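Local structure of fructuronate-tagaturonate epimerase UxaE from Cohnella laeviribosi in complex with 1 glycerol (Cohnella laeviribosi, 6IL9) at residues 1-9 with 57-65. The protein is a zinc-bound TIM-barrel isomerase that probably interconverts fructuronate and tagaturonate by epimerisation. Sequence-based numbering, arbitrary orientation.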
# COMPACT_ATOMS: atom_id res chain seq x y z
N SER A 1 -21.99 5.76 -30.36
CA SER A 1 -22.12 7.17 -30.70
C SER A 1 -23.51 7.70 -30.35
O SER A 1 -23.65 8.85 -29.92
CB SER A 1 -21.83 7.41 -32.18
OG SER A 1 -22.02 8.77 -32.52
N MET A 2 -24.55 6.88 -30.56
CA MET A 2 -25.86 7.24 -30.02
C MET A 2 -25.84 7.18 -28.50
O MET A 2 -26.54 7.95 -27.84
CB MET A 2 -26.95 6.34 -30.60
CG MET A 2 -27.35 6.67 -32.04
SD MET A 2 -28.10 8.30 -32.26
CE MET A 2 -26.75 9.22 -32.99
N LYS A 3 -25.03 6.27 -27.94
CA LYS A 3 -24.81 6.25 -26.50
C LYS A 3 -24.15 7.55 -26.05
O LYS A 3 -24.58 8.17 -25.07
CB LYS A 3 -23.95 5.05 -26.14
CG LYS A 3 -23.84 4.76 -24.65
CD LYS A 3 -23.01 3.50 -24.44
CE LYS A 3 -23.46 2.71 -23.24
NZ LYS A 3 -22.56 2.94 -22.08
N ALA A 4 -23.12 7.98 -26.77
CA ALA A 4 -22.43 9.21 -26.41
C ALA A 4 -23.32 10.43 -26.62
O ALA A 4 -23.34 11.34 -25.78
CB ALA A 4 -21.14 9.35 -27.23
N GLN A 5 -24.08 10.45 -27.72
CA GLN A 5 -25.00 11.55 -27.96
C GLN A 5 -26.05 11.65 -26.86
O GLN A 5 -26.41 12.76 -26.44
CB GLN A 5 -25.66 11.37 -29.33
CG GLN A 5 -26.63 12.46 -29.73
CD GLN A 5 -27.05 12.32 -31.19
OE1 GLN A 5 -26.21 12.37 -32.09
NE2 GLN A 5 -28.34 12.12 -31.43
N SER A 6 -26.56 10.51 -26.38
CA SER A 6 -27.54 10.54 -25.30
C SER A 6 -26.95 11.18 -24.04
O SER A 6 -27.55 12.08 -23.45
CB SER A 6 -28.03 9.12 -25.01
OG SER A 6 -28.81 9.06 -23.82
N ILE A 7 -25.76 10.73 -23.64
CA ILE A 7 -25.13 11.25 -22.43
C ILE A 7 -24.88 12.75 -22.56
O ILE A 7 -25.18 13.53 -21.64
CB ILE A 7 -23.82 10.49 -22.15
CG1 ILE A 7 -24.14 9.04 -21.79
CG2 ILE A 7 -23.01 11.19 -21.05
CD1 ILE A 7 -22.95 8.11 -21.94
N ILE A 8 -24.33 13.18 -23.69
CA ILE A 8 -24.01 14.59 -23.89
C ILE A 8 -25.27 15.44 -23.84
O ILE A 8 -25.28 16.52 -23.23
CB ILE A 8 -23.24 14.78 -25.22
CG1 ILE A 8 -21.84 14.17 -25.11
CG2 ILE A 8 -23.15 16.25 -25.58
CD1 ILE A 8 -21.19 13.90 -26.45
N GLU A 9 -26.36 14.96 -24.45
CA GLU A 9 -27.60 15.73 -24.44
C GLU A 9 -28.19 15.80 -23.03
O GLU A 9 -28.63 16.87 -22.60
CB GLU A 9 -28.59 15.13 -25.44
CG GLU A 9 -28.32 15.59 -26.87
CD GLU A 9 -29.05 14.77 -27.93
OE1 GLU A 9 -28.78 14.99 -29.13
OE2 GLU A 9 -29.87 13.91 -27.56
N GLU A 57 -15.67 10.45 -28.11
CA GLU A 57 -16.71 10.68 -29.10
C GLU A 57 -17.20 12.12 -29.01
O GLU A 57 -17.42 12.64 -27.92
CB GLU A 57 -17.87 9.71 -28.91
CG GLU A 57 -17.44 8.28 -28.82
CD GLU A 57 -18.34 7.36 -29.61
OE1 GLU A 57 -18.72 6.30 -29.07
OE2 GLU A 57 -18.65 7.69 -30.77
N GLU A 58 -17.40 12.74 -30.17
CA GLU A 58 -17.70 14.16 -30.28
C GLU A 58 -19.14 14.37 -30.74
O GLU A 58 -19.57 13.76 -31.72
CB GLU A 58 -16.75 14.85 -31.25
CG GLU A 58 -15.34 15.07 -30.72
CD GLU A 58 -14.48 15.87 -31.69
OE1 GLU A 58 -13.60 15.26 -32.34
OE2 GLU A 58 -14.68 17.10 -31.79
N ALA A 59 -19.86 15.24 -30.04
CA ALA A 59 -21.20 15.67 -30.44
C ALA A 59 -21.45 17.04 -29.83
O ALA A 59 -21.08 17.28 -28.68
CB ALA A 59 -22.28 14.67 -30.01
N ASP A 60 -22.09 17.92 -30.60
CA ASP A 60 -22.00 19.38 -30.38
C ASP A 60 -20.52 19.73 -30.57
O ASP A 60 -19.89 19.22 -31.51
CB ASP A 60 -22.58 19.80 -29.03
CG ASP A 60 -24.01 19.34 -28.83
OD1 ASP A 60 -24.29 18.14 -29.02
OD2 ASP A 60 -24.85 20.19 -28.46
N GLY A 61 -19.94 20.57 -29.72
CA GLY A 61 -18.50 20.73 -29.69
C GLY A 61 -17.95 20.09 -28.42
O GLY A 61 -17.06 20.64 -27.77
N VAL A 62 -18.48 18.92 -28.08
CA VAL A 62 -18.23 18.27 -26.80
C VAL A 62 -17.68 16.87 -27.07
O VAL A 62 -18.21 16.15 -27.92
CB VAL A 62 -19.52 18.19 -25.95
CG1 VAL A 62 -19.30 17.33 -24.74
CG2 VAL A 62 -19.97 19.59 -25.55
N LYS A 63 -16.63 16.50 -26.34
CA LYS A 63 -16.00 15.20 -26.49
C LYS A 63 -16.20 14.40 -25.21
O LYS A 63 -15.85 14.87 -24.12
CB LYS A 63 -14.50 15.34 -26.80
CG LYS A 63 -13.84 14.03 -27.17
CD LYS A 63 -12.35 14.20 -27.46
CE LYS A 63 -12.12 14.87 -28.81
NZ LYS A 63 -10.72 14.71 -29.28
N LEU A 64 -16.77 13.20 -25.35
CA LEU A 64 -17.00 12.28 -24.24
C LEU A 64 -15.93 11.19 -24.27
O LEU A 64 -15.82 10.45 -25.25
CB LEU A 64 -18.39 11.66 -24.35
CG LEU A 64 -18.79 10.69 -23.24
CD1 LEU A 64 -19.03 11.49 -21.97
CD2 LEU A 64 -20.04 9.91 -23.64
N CYS A 65 -15.17 11.07 -23.18
CA CYS A 65 -13.97 10.24 -23.16
C CYS A 65 -14.03 9.23 -22.03
O CYS A 65 -14.40 9.56 -20.90
CB CYS A 65 -12.70 11.08 -22.98
SG CYS A 65 -12.62 12.56 -24.01
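I8 lays its CD1 methyl over the hairpin formed by strands 57-59 and 62-65, where it meets the CB methyl of A59 at 3.8 Å and lies 4.2 Å from CB of L64. The CG1 branch stands anti to the carbonyl carbon (chi1 -69°), which carries CD1 in over the sheet and leaves CG2 to face the turn, near OD1 of D60. V62 runs alongside I8 but points the other way, with CG1 to CG1 at 4.1 Å. One helical turn earlier, A4 fits between two side chains: its CB touches CB of E57 at 3.7 Å and CD2 of L64 at 3.8 Å. The L64 side chain also runs at about a right angle to I7, whose CD1 packs on the same CD2 methyl. Helix 2-12 lies across one face of the five-stranded antiparallel sheet, set apart from the zinc-binding barrel; strand 57-59 is one of the sheet's two outermost strands, and a type II' turn from A59 to V62 joins it to its neighbour. I34 of strand 29-36, touching both I7 and L64, continues this apolar layer further into the sheet. Cut back to an alanine, I8 would lose CG1, CG2 and CD1, which is likely to open a gap above A59, V62 and L64 and leave the helix less firmly seated near the turn. Towards the start of the chain the contact becomes polar: E57, its chain bent at chi2 (-137°), reaches the N-terminal amino group, N of S1, with OE1 in a 3.6 Å salt bridge, while its OE2 lies 3.5 Å from CB of S1.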